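Local coordinates for protein pertussis toxin-like subunit ArtA (Escherichia coli, PDB 4Z9D) that is the ADP-ribosyltransferase subunit of a pertussis-like AB5 toxin that binds NAD and probably modifies and so inhibits trimeric G proteins of the host, at residues R30-H35 with S48-T53; Y89-S94 with D116-A121. The protein carries 2 engineered substitutions. All coordinates share one frame; numbering follows the deposited sequence.

Interaction 1: residues R30-H35 with S48-T53; sequences RNLQQH and SAFIAT. With NAD (nicotinamide-adenine-dinucleotide), chain F.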
ATOM      1  N   ARG A  30      14.426  -4.970  -3.420  1.00 10.41           N
ATOM      2  CA  ARG A  30      14.140  -3.559  -3.717  1.00 10.30           C
ATOM      3  C   ARG A  30      14.094  -3.215  -5.211  1.00 10.77           C
ATOM      4  O   ARG A  30      14.432  -2.100  -5.606  1.00 11.97           O
ATOM      5  CB  ARG A  30      15.160  -2.657  -2.994  1.00  7.84           C
ATOM      6  CG  ARG A  30      14.866  -2.524  -1.506  1.00  9.43           C
ATOM      7  CD  ARG A  30      15.881  -1.674  -0.740  1.00 11.00           C
ATOM      8  NE  ARG A  30      15.609  -1.750   0.692  1.00 14.30           N
ATOM      9  CZ  ARG A  30      15.405  -0.701   1.482  1.00 14.39           C
ATOM     10  NH1 ARG A  30      15.153  -0.901   2.767  1.00 14.59           N
ATOM     11  NH2 ARG A  30      15.465   0.535   1.003  1.00  8.52           N
ATOM     12  N   ASN A  31      13.663  -4.162  -6.045  1.00 10.85           N
ATOM     13  CA  ASN A  31      13.364  -3.857  -7.444  1.00 11.18           C
ATOM     14  C   ASN A  31      11.991  -3.214  -7.507  1.00 12.19           C
ATOM     15  O   ASN A  31      10.974  -3.918  -7.445  1.00  9.51           O
ATOM     16  CB  ASN A  31      13.409  -5.123  -8.314  1.00 12.21           C
ATOM     17  CG  ASN A  31      13.246  -4.824  -9.806  1.00 18.37           C
ATOM     18  OD1 ASN A  31      12.438  -3.984 -10.205  1.00 15.02           O
ATOM     19  ND2 ASN A  31      14.034  -5.504 -10.634  1.00 16.15           N
ATOM     20  N   LEU A  32      11.963  -1.886  -7.609  1.00  8.31           N
ATOM     21  CA  LEU A  32      10.704  -1.147  -7.529  1.00  8.29           C
ATOM     22  C   LEU A  32       9.766  -1.464  -8.695  1.00 13.72           C
ATOM     23  O   LEU A  32       8.565  -1.593  -8.504  1.00 11.23           O
ATOM     24  CB  LEU A  32      10.970   0.370  -7.465  1.00 10.54           C
ATOM     25  CG  LEU A  32       9.768   1.299  -7.231  1.00 13.05           C
ATOM     26  CD1 LEU A  32       9.117   1.030  -5.885  1.00 10.81           C
ATOM     27  CD2 LEU A  32      10.179   2.761  -7.323  1.00 11.60           C
ATOM     28  N   GLN A  33      10.303  -1.597  -9.905  1.00 12.17           N
ATOM     29  CA  GLN A  33       9.439  -1.883 -11.049  1.00 18.61           C
ATOM     30  C   GLN A  33       8.735  -3.230 -10.898  1.00 14.55           C
ATOM     31  O   GLN A  33       7.571  -3.374 -11.250  1.00 13.61           O
ATOM     32  CB  GLN A  33      10.218  -1.830 -12.356  1.00 22.91           C
ATOM     33  CG  GLN A  33       9.283  -1.696 -13.552  1.00 30.20           C
ATOM     34  CD  GLN A  33       9.954  -1.082 -14.762  1.00 32.02           C
ATOM     35  OE1 GLN A  33       9.388  -1.052 -15.862  1.00 32.06           O
ATOM     36  NE2 GLN A  33      11.170  -0.597 -14.571  1.00 31.07           N
ATOM     37  N   GLN A  34       9.476  -4.216 -10.400  1.00 12.58           N
ATOM     38  CA  GLN A  34       8.943  -5.529 -10.062  1.00 13.19           C
ATOM     39  C   GLN A  34       7.786  -5.416  -9.076  1.00 16.07           C
ATOM     40  O   GLN A  34       6.729  -6.022  -9.247  1.00 12.90           O
ATOM     41  CB  GLN A  34      10.058  -6.380  -9.451  1.00 15.46           C
ATOM     42  CG  GLN A  34      10.087  -7.820  -9.847  1.00 22.56           C
ATOM     43  CD  GLN A  34      11.468  -8.401  -9.634  1.00 18.79           C
ATOM     44  OE1 GLN A  34      11.788  -8.868  -8.547  1.00 20.85           O
ATOM     45  NE2 GLN A  34      12.302  -8.352 -10.670  1.00 25.41           N
ATOM     46  N   HIS A  35       7.994  -4.641  -8.021  1.00 12.90           N
ATOM     47  CA  HIS A  35       6.943  -4.451  -7.035  1.00 10.17           C
ATOM     48  C   HIS A  35       5.695  -3.800  -7.646  1.00 12.64           C
ATOM     49  O   HIS A  35       4.570  -4.266  -7.443  1.00 14.37           O
ATOM     50  CB  HIS A  35       7.455  -3.607  -5.877  1.00 10.34           C
ATOM     51  CG  HIS A  35       6.376  -3.194  -4.935  1.00  9.95           C
ATOM     52  ND1 HIS A  35       5.872  -4.035  -3.961  1.00 10.95           N
ATOM     53  CD2 HIS A  35       5.666  -2.043  -4.843  1.00  7.99           C
ATOM     54  CE1 HIS A  35       4.908  -3.411  -3.303  1.00  9.63           C
ATOM     55  NE2 HIS A  35       4.774  -2.199  -3.808  1.00  8.70           N
ATOM     56  N   SER A  48       9.019  -8.998  -2.217  1.00 11.13           N
ATOM     57  CA  SER A  48       9.071  -7.533  -2.272  1.00  9.47           C
ATOM     58  C   SER A  48       9.543  -6.900  -0.964  1.00 10.04           C
ATOM     59  O   SER A  48       9.150  -7.329   0.127  1.00  9.62           O
ATOM     60  CB  SER A  48       7.702  -6.968  -2.634  1.00  9.46           C
ATOM     61  OG  SER A  48       7.752  -5.550  -2.635  1.00 12.39           O
ATOM     62  N   ALA A  49      10.387  -5.877  -1.083  1.00  8.70           N
ATOM     63  CA  ALA A  49      10.853  -5.132   0.078  1.00  8.00           C
ATOM     64  C   ALA A  49       9.795  -4.164   0.568  1.00  9.08           C
ATOM     65  O   ALA A  49       9.908  -3.600   1.652  1.00  7.57           O
ATOM     66  CB  ALA A  49      12.115  -4.374  -0.250  1.00 10.32           C
ATOM     67  N   PHE A  50       8.788  -3.950  -0.254  1.00  7.93           N
ATOM     68  CA  PHE A  50       7.892  -2.823  -0.057  1.00  8.82           C
ATOM     69  C   PHE A  50       6.487  -3.248   0.371  1.00 11.01           C
ATOM     70  O   PHE A  50       6.003  -4.323  -0.003  1.00  9.55           O
ATOM     71  CB  PHE A  50       7.813  -1.999  -1.349  1.00  8.23           C
ATOM     72  CG  PHE A  50       9.152  -1.619  -1.921  1.00  7.52           C
ATOM     73  CD1 PHE A  50       9.931  -0.648  -1.306  1.00  8.61           C
ATOM     74  CD2 PHE A  50       9.636  -2.230  -3.074  1.00 10.46           C
ATOM     75  CE1 PHE A  50      11.168  -0.284  -1.831  1.00  9.11           C
ATOM     76  CE2 PHE A  50      10.871  -1.874  -3.614  1.00 11.08           C
ATOM     77  CZ  PHE A  50      11.646  -0.894  -2.982  1.00  9.86           C
ATOM     78  N   ILE A  51       5.827  -2.372   1.122  1.00  5.56           N
ATOM     79  CA  ILE A  51       4.423  -2.558   1.510  1.00  7.68           C
ATOM     80  C   ILE A  51       3.611  -1.468   0.823  1.00  7.94           C
ATOM     81  O   ILE A  51       3.826  -0.288   1.070  1.00  6.56           O
ATOM     82  CB  ILE A  51       4.237  -2.477   3.033  1.00  7.09           C
ATOM     83  CG1 ILE A  51       5.135  -3.503   3.742  1.00 10.61           C
ATOM     84  CG2 ILE A  51       2.770  -2.663   3.419  1.00  8.28           C
ATOM     85  CD1 ILE A  51       5.385  -3.193   5.221  1.00  9.70           C
ATOM     86  N   ALA A  52       2.697  -1.859  -0.059  1.00  8.00           N
ATOM     87  CA  ALA A  52       1.973  -0.898  -0.886  1.00  9.53           C
ATOM     88  C   ALA A  52       0.891  -0.168  -0.106  1.00  7.81           C
ATOM     89  O   ALA A  52       0.156  -0.775   0.674  1.00  6.52           O
ATOM     90  CB  ALA A  52       1.348  -1.599  -2.080  1.00  8.80           C
ATOM     91  N   THR A  53       0.782   1.136  -0.337  1.00  9.40           N
ATOM     92  CA  THR A  53      -0.308   1.950   0.217  1.00  7.72           C
ATOM     93  C   THR A  53      -0.748   2.963  -0.835  1.00  8.55           C
ATOM     94  O   THR A  53      -0.100   3.095  -1.874  1.00  9.20           O
ATOM     95  CB  THR A  53       0.108   2.719   1.501  1.00 10.65           C
ATOM     96  OG1 THR A  53       1.012   3.779   1.151  1.00 12.26           O
ATOM     97  CG2 THR A  53       0.782   1.809   2.522  1.00  7.85           C
TER
HETATM   98  PA  NAD F 202       0.604  -8.020  -1.079  1.00 18.45           P
HETATM   99  O1A NAD F 202       1.319  -7.063  -0.196  1.00 18.11           O
HETATM  100  O2A NAD F 202       1.294  -9.256  -1.530  1.00 23.19           O
HETATM  101  O5B NAD F 202      -0.795  -8.396  -0.332  1.00 20.54           O
HETATM  102  C5B NAD F 202      -1.736  -9.368  -0.818  1.00 17.85           C
HETATM  103  C4B NAD F 202      -2.086 -10.304   0.357  1.00 21.31           C
HETATM  104  O4B NAD F 202      -0.925 -11.106   0.732  1.00 22.77           O
HETATM  105  C3B NAD F 202      -2.367  -9.487   1.582  1.00 19.75           C
HETATM  106  O3B NAD F 202      -3.734  -8.980   1.484  1.00 21.62           O
HETATM  107  C2B NAD F 202      -2.262 -10.566   2.621  1.00 20.34           C
HETATM  108  O2B NAD F 202      -3.307 -11.496   2.392  1.00 21.14           O
HETATM  109  C1B NAD F 202      -0.954 -11.243   2.183  1.00 24.13           C
HETATM  110  N9A NAD F 202       0.355 -10.639   2.617  1.00 20.96           N
HETATM  111  C8A NAD F 202       1.015  -9.535   2.266  1.00 20.06           C
HETATM  112  N7A NAD F 202       2.166  -9.511   2.943  1.00 19.34           N
HETATM  113  C5A NAD F 202       2.234 -10.611   3.699  1.00 22.05           C
HETATM  114  C6A NAD F 202       3.166 -11.070   4.554  1.00 21.39           C
HETATM  115  N6A NAD F 202       4.254 -10.320   4.712  1.00 18.66           N
HETATM  116  N1A NAD F 202       3.018 -12.224   5.226  1.00 21.41           N
HETATM  117  C2A NAD F 202       1.858 -12.967   5.015  1.00 29.33           C
HETATM  118  N3A NAD F 202       0.899 -12.470   4.122  1.00 22.35           N
HETATM  119  C4A NAD F 202       1.111 -11.306   3.486  1.00 22.76           C
HETATM  120  O3  NAD F 202       0.113  -7.264  -2.376  1.00 14.58           O
HETATM  121  PN  NAD F 202      -0.631  -5.818  -2.344  1.00 16.80           P
HETATM  122  O1N NAD F 202      -0.066  -4.959  -1.266  1.00 17.73           O
HETATM  123  O2N NAD F 202      -2.091  -6.030  -2.451  1.00 20.91           O
HETATM  124  O5D NAD F 202      -0.068  -5.246  -3.718  1.00 19.02           O
HETATM  125  C5D NAD F 202      -0.231  -5.945  -4.959  1.00 22.02           C
HETATM  126  C4D NAD F 202      -0.221  -4.941  -6.117  1.00 18.57           C
HETATM  127  O4D NAD F 202      -1.223  -3.933  -5.745  1.00 16.99           O
HETATM  128  C3D NAD F 202       1.131  -4.212  -6.229  1.00 15.83           C
HETATM  129  O3D NAD F 202       1.359  -3.771  -7.573  1.00 20.61           O
HETATM  130  C2D NAD F 202       0.837  -3.005  -5.362  1.00 16.63           C
HETATM  131  O2D NAD F 202       1.758  -1.926  -5.635  1.00 20.25           O
HETATM  132  C1D NAD F 202      -0.587  -2.642  -5.766  1.00 18.82           C
HETATM  133  N1N NAD F 202      -1.182  -1.711  -4.742  1.00 16.07           N
HETATM  134  C2N NAD F 202      -1.834  -2.229  -3.595  1.00 12.48           C
HETATM  135  C3N NAD F 202      -2.361  -1.402  -2.603  1.00 12.48           C
HETATM  136  C7N NAD F 202      -3.022  -1.929  -1.477  1.00 12.36           C
HETATM  137  O7N NAD F 202      -3.742  -1.078  -0.718  1.00 11.53           O
HETATM  138  N7N NAD F 202      -2.946  -3.242  -1.245  1.00 11.22           N
HETATM  139  C4N NAD F 202      -2.230  -0.024  -2.755  1.00 13.94           C
HETATM  140  C5N NAD F 202      -1.596   0.505  -3.879  1.00 13.43           C
HETATM  141  C6N NAD F 202      -1.061  -0.317  -4.866  1.00 14.43           C
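H35 and F50 meet at the heart of this contact as an edge-to-face aromatic pair, the edge of the phenyl ring turned toward the face of the imidazole. Their centroids lie 5.5 Å apart and the planes are inclined at 66°. The same imidazole face also receives F50 CB in a CH-pi contact, 3.8 Å from the H35 ring centroid and only 9° off the normal. With CG anti to the backbone N (chi1 171°), the histidine ring extends from helix 32-37 onto the start of the strand, where H35 ND1 and S48 OG share a hydrogen bond of 2.8 Å in which either could be the donor. S48 OG in addition takes the N-H of F50 at 3.0 Å from F50 N, closing an ST turn at the start of the strand. The two bonds hold the hydroxyl and probably help to set the rotation of the imidazole, whose far edge has A52 CB near its plane, 3.9 Å from H35 NE2.

The phenyl ring of F50 is itself sandwiched between methyl groups. L32 CD1 lies over one face, offset toward the rim, 4.1 Å from F50 CE2, while A49 CB is centred over the opposite face. The aliphatic part of R30 runs past the ring, its CG 3.5 Å from A49 CB, before its guanidinium bonds to P169 O. N31 caps the helix by accepting from Q34 N. Beyond the imidazole lies NAD: A52 CB packs 3.6 Å from C2N of the nicotinamide ring, placing this helix-on-strand packing in the wall of the NAD pocket of a pertussis toxin S1-like ADP-ribosyltransferase fold.

Interaction 2: residues Y89-S94 with D116-A121; sequences YPIQPS and DNDIVA. Engineered in segment 116-121: D116 (natural residue Gln), D118 (natural residue Glu).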
ATOM      1  N   TYR A  89       7.639   6.251   1.252  1.00  6.45           N
ATOM      2  CA  TYR A  89       8.176   7.010   0.111  1.00  7.35           C
ATOM      3  C   TYR A  89       7.145   7.115  -0.999  1.00  8.62           C
ATOM      4  O   TYR A  89       6.615   6.099  -1.425  1.00  8.27           O
ATOM      5  CB  TYR A  89       9.424   6.333  -0.471  1.00  7.46           C
ATOM      6  CG  TYR A  89      10.631   6.279   0.432  1.00  6.98           C
ATOM      7  CD1 TYR A  89      10.732   5.329   1.445  1.00  8.51           C
ATOM      8  CD2 TYR A  89      11.705   7.138   0.227  1.00  8.63           C
ATOM      9  CE1 TYR A  89      11.858   5.274   2.262  1.00 10.86           C
ATOM     10  CE2 TYR A  89      12.836   7.083   1.036  1.00  6.77           C
ATOM     11  CZ  TYR A  89      12.901   6.154   2.041  1.00  7.58           C
ATOM     12  OH  TYR A  89      14.024   6.105   2.833  1.00 17.07           O
ATOM     13  N   PRO A  90       6.841   8.333  -1.459  1.00  7.11           N
ATOM     14  CA  PRO A  90       6.113   8.445  -2.727  1.00  7.81           C
ATOM     15  C   PRO A  90       6.983   7.865  -3.842  1.00 10.92           C
ATOM     16  O   PRO A  90       8.206   8.013  -3.777  1.00  9.97           O
ATOM     17  CB  PRO A  90       5.916   9.957  -2.902  1.00 10.17           C
ATOM     18  CG  PRO A  90       6.185  10.550  -1.548  1.00 12.68           C
ATOM     19  CD  PRO A  90       7.203   9.646  -0.914  1.00 12.88           C
ATOM     20  N   ILE A  91       6.399   7.229  -4.852  1.00  9.05           N
ATOM     21  CA  ILE A  91       7.244   6.505  -5.800  1.00 10.44           C
ATOM     22  C   ILE A  91       7.910   7.393  -6.859  1.00  8.94           C
ATOM     23  O   ILE A  91       8.915   7.011  -7.444  1.00  8.32           O
ATOM     24  CB  ILE A  91       6.455   5.387  -6.528  1.00 12.46           C
ATOM     25  CG1 ILE A  91       5.301   5.950  -7.349  1.00 12.15           C
ATOM     26  CG2 ILE A  91       5.945   4.347  -5.530  1.00 10.86           C
ATOM     27  CD1 ILE A  91       4.573   4.883  -8.132  1.00 13.40           C
ATOM     28  N   GLN A  92       7.383   8.588  -7.084  1.00 10.82           N
ATOM     29  CA  GLN A  92       7.826   9.396  -8.218  1.00 13.14           C
ATOM     30  C   GLN A  92       9.331   9.760  -8.237  1.00 10.28           C
ATOM     31  O   GLN A  92       9.963   9.654  -9.286  1.00 10.68           O
ATOM     32  CB  GLN A  92       6.976  10.672  -8.286  1.00 13.51           C
ATOM     33  CG  GLN A  92       7.248  11.557  -9.476  1.00 18.13           C
ATOM     34  CD  GLN A  92       6.303  12.754  -9.514  1.00 29.46           C
ATOM     35  OE1 GLN A  92       5.193  12.663 -10.041  1.00 37.87           O
ATOM     36  NE2 GLN A  92       6.742  13.880  -8.952  1.00 28.59           N
ATOM     37  N   PRO A  93       9.915  10.201  -7.099  1.00 10.12           N
ATOM     38  CA  PRO A  93      11.351  10.503  -7.142  1.00  9.67           C
ATOM     39  C   PRO A  93      12.191   9.287  -7.509  1.00  9.00           C
ATOM     40  O   PRO A  93      13.241   9.411  -8.161  1.00  9.36           O
ATOM     41  CB  PRO A  93      11.661  10.961  -5.712  1.00 11.55           C
ATOM     42  CG  PRO A  93      10.351  11.499  -5.219  1.00 12.67           C
ATOM     43  CD  PRO A  93       9.327  10.575  -5.799  1.00 12.29           C
ATOM     44  N   SER A  94      11.741   8.114  -7.082  1.00  7.03           N
ATOM     45  CA  SER A  94      12.488   6.897  -7.389  1.00  8.32           C
ATOM     46  C   SER A  94      12.300   6.509  -8.847  1.00  9.77           C
ATOM     47  O   SER A  94      13.250   6.079  -9.505  1.00  6.92           O
ATOM     48  CB  SER A  94      12.074   5.753  -6.470  1.00  8.10           C
ATOM     49  OG  SER A  94      12.498   6.014  -5.142  1.00  7.84           O
ATOM     50  N   ASP A 116      -0.392   9.650  -9.332  1.00 14.38           N
ATOM     51  CA  ASP A 116       0.612   9.857  -8.284  1.00 15.07           C
ATOM     52  C   ASP A 116       0.150   9.636  -6.844  1.00 14.86           C
ATOM     53  O   ASP A 116       0.605  10.331  -5.934  1.00 16.18           O
ATOM     54  CB  ASP A 116       1.170  11.280  -8.387  1.00 19.82           C
ATOM     55  CG  ASP A 116       1.892  11.529  -9.687  1.00 27.22           C
ATOM     56  OD1 ASP A 116       2.387  10.552 -10.300  1.00 25.77           O
ATOM     57  OD2 ASP A 116       1.946  12.707 -10.104  1.00 37.27           O
ATOM     58  N   ASN A 117      -0.702   8.646  -6.618  1.00 10.15           N
ATOM     59  CA  ASN A 117      -1.151   8.348  -5.258  1.00  9.84           C
ATOM     60  C   ASN A 117      -0.410   7.195  -4.598  1.00 11.30           C
ATOM     61  O   ASN A 117      -0.653   6.885  -3.433  1.00 13.42           O
ATOM     62  CB  ASN A 117      -2.642   8.054  -5.271  1.00 12.18           C
ATOM     63  CG  ASN A 117      -3.446   9.231  -5.760  1.00 16.10           C
ATOM     64  OD1 ASN A 117      -3.180  10.372  -5.378  1.00 18.14           O
ATOM     65  ND2 ASN A 117      -4.400   8.974  -6.645  1.00 12.61           N
ATOM     66  N   ASP A 118       0.496   6.561  -5.331  1.00 10.89           N
ATOM     67  CA  ASP A 118       1.219   5.422  -4.771  1.00 10.26           C
ATOM     68  C   ASP A 118       2.316   5.835  -3.810  1.00 12.28           C
ATOM     69  O   ASP A 118       3.125   6.716  -4.110  1.00 10.61           O
ATOM     70  CB  ASP A 118       1.828   4.558  -5.872  1.00 14.20           C
ATOM     71  CG  ASP A 118       0.780   3.902  -6.741  1.00 25.49           C
ATOM     72  OD1 ASP A 118       0.193   2.903  -6.271  1.00 25.34           O
ATOM     73  OD2 ASP A 118       0.553   4.367  -7.884  1.00 33.87           O
ATOM     74  N   ILE A 119       2.331   5.168  -2.660  1.00  7.64           N
ATOM     75  CA  ILE A 119       3.354   5.370  -1.643  1.00 10.62           C
ATOM     76  C   ILE A 119       3.754   3.989  -1.135  1.00  9.42           C
ATOM     77  O   ILE A 119       2.891   3.149  -0.880  1.00 11.72           O
ATOM     78  CB  ILE A 119       2.860   6.265  -0.497  1.00 11.86           C
ATOM     79  CG1 ILE A 119       2.724   7.712  -0.993  1.00 12.73           C
ATOM     80  CG2 ILE A 119       3.822   6.216   0.674  1.00 10.31           C
ATOM     81  CD1 ILE A 119       2.195   8.646   0.031  1.00 19.57           C
ATOM     82  N   VAL A 120       5.049   3.714  -1.031  1.00  6.50           N
ATOM     83  CA  VAL A 120       5.457   2.431  -0.470  1.00  7.12           C
ATOM     84  C   VAL A 120       6.143   2.630   0.869  1.00 10.56           C
ATOM     85  O   VAL A 120       6.864   3.603   1.055  1.00  8.13           O
ATOM     86  CB  VAL A 120       6.408   1.649  -1.406  1.00  8.47           C
ATOM     87  CG1 VAL A 120       5.696   1.306  -2.720  1.00 14.48           C
ATOM     88  CG2 VAL A 120       7.659   2.447  -1.698  1.00  7.53           C
ATOM     89  N   ALA A 121       5.922   1.692   1.789  1.00  8.65           N
ATOM     90  CA  ALA A 121       6.673   1.662   3.040  1.00  6.94           C
ATOM     91  C   ALA A 121       7.726   0.601   2.902  1.00  8.36           C
ATOM     92  O   ALA A 121       7.495  -0.446   2.293  1.00  8.93           O
ATOM     93  CB  ALA A 121       5.774   1.368   4.212  1.00  4.90           C
TER
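Y89 and V120 face each other as an antiparallel hydrogen-bonded pair. Y89 N donates to V120 O at 2.8 Å and V120 N returns the bond to Y89 O at 2.9 Å, both bonds being close to straight. Y89 O has a further neighbour in I119 CA, a CA-H...O contact of 3.3 Å. One residue along, P90 and I119 form a non-hydrogen-bonded pair, and I119 CG1 lies against the proline, 4.3 Å from P90 CB. At such a position the lack of an N-H on P90 costs the pairing nothing; beyond it, I91 N reaches D118 O in a weak bond of 3.4 Å.

At this point the chain leaves the strand for helix 92-100, and I91 packs back on the strand it has just bonded. Its CG1 sits between the backbone N and the carbonyl carbon (chi1 62°), which carries CD1 to within 3.6 Å of D118 CB, while the other branch, CG2, rests 4.1 Å from V120 CG1. D118 is an engineered aspartate; its side chain also touches NAD. At the outer margin, the extended side chain of Q92 approaches the carboxylate of D116, also engineered, with the amide and carboxylate planes nearly perpendicular, 87° apart.

Further out, the surrounding fold positions both sides. H35 and F50 cover V120, L36 of helix 32-37 packs on I91, and S94 OG is tied to I168 N. N117 is held by E59, and I119 O by T53 OG1, which links the strand to its other neighbour. An antiparallel edge-strand pairing thus runs into a helix, and strand 118-122, central in a three-stranded sheet, brings position 118, naturally glutamate, to the NAD pocket, consistent with a pertussis toxin-like ADP-ribosyltransferase fold.

Overall arrangement
From the N terminus, interaction 1 comes first: the chain passes through helix 32-37 and a 12-residue connection before strand 50-54 returns against the helix. Interaction 2 follows in series, closing the 21 residues between 89-94 and 116-121, a little over half of them helical. The loops neither nest nor cross, yet the contacts touch in space. Strand 118-122 lies between 50-54 and 88-90 in one antiparallel sheet, where I51 N lies 2.8 Å from A121 O, a probable hydrogen bond. Helix 32-37 packs on this sheet and meets helix 92-100 where L32 touches S94. Together they join two helices and three strands beside NAD.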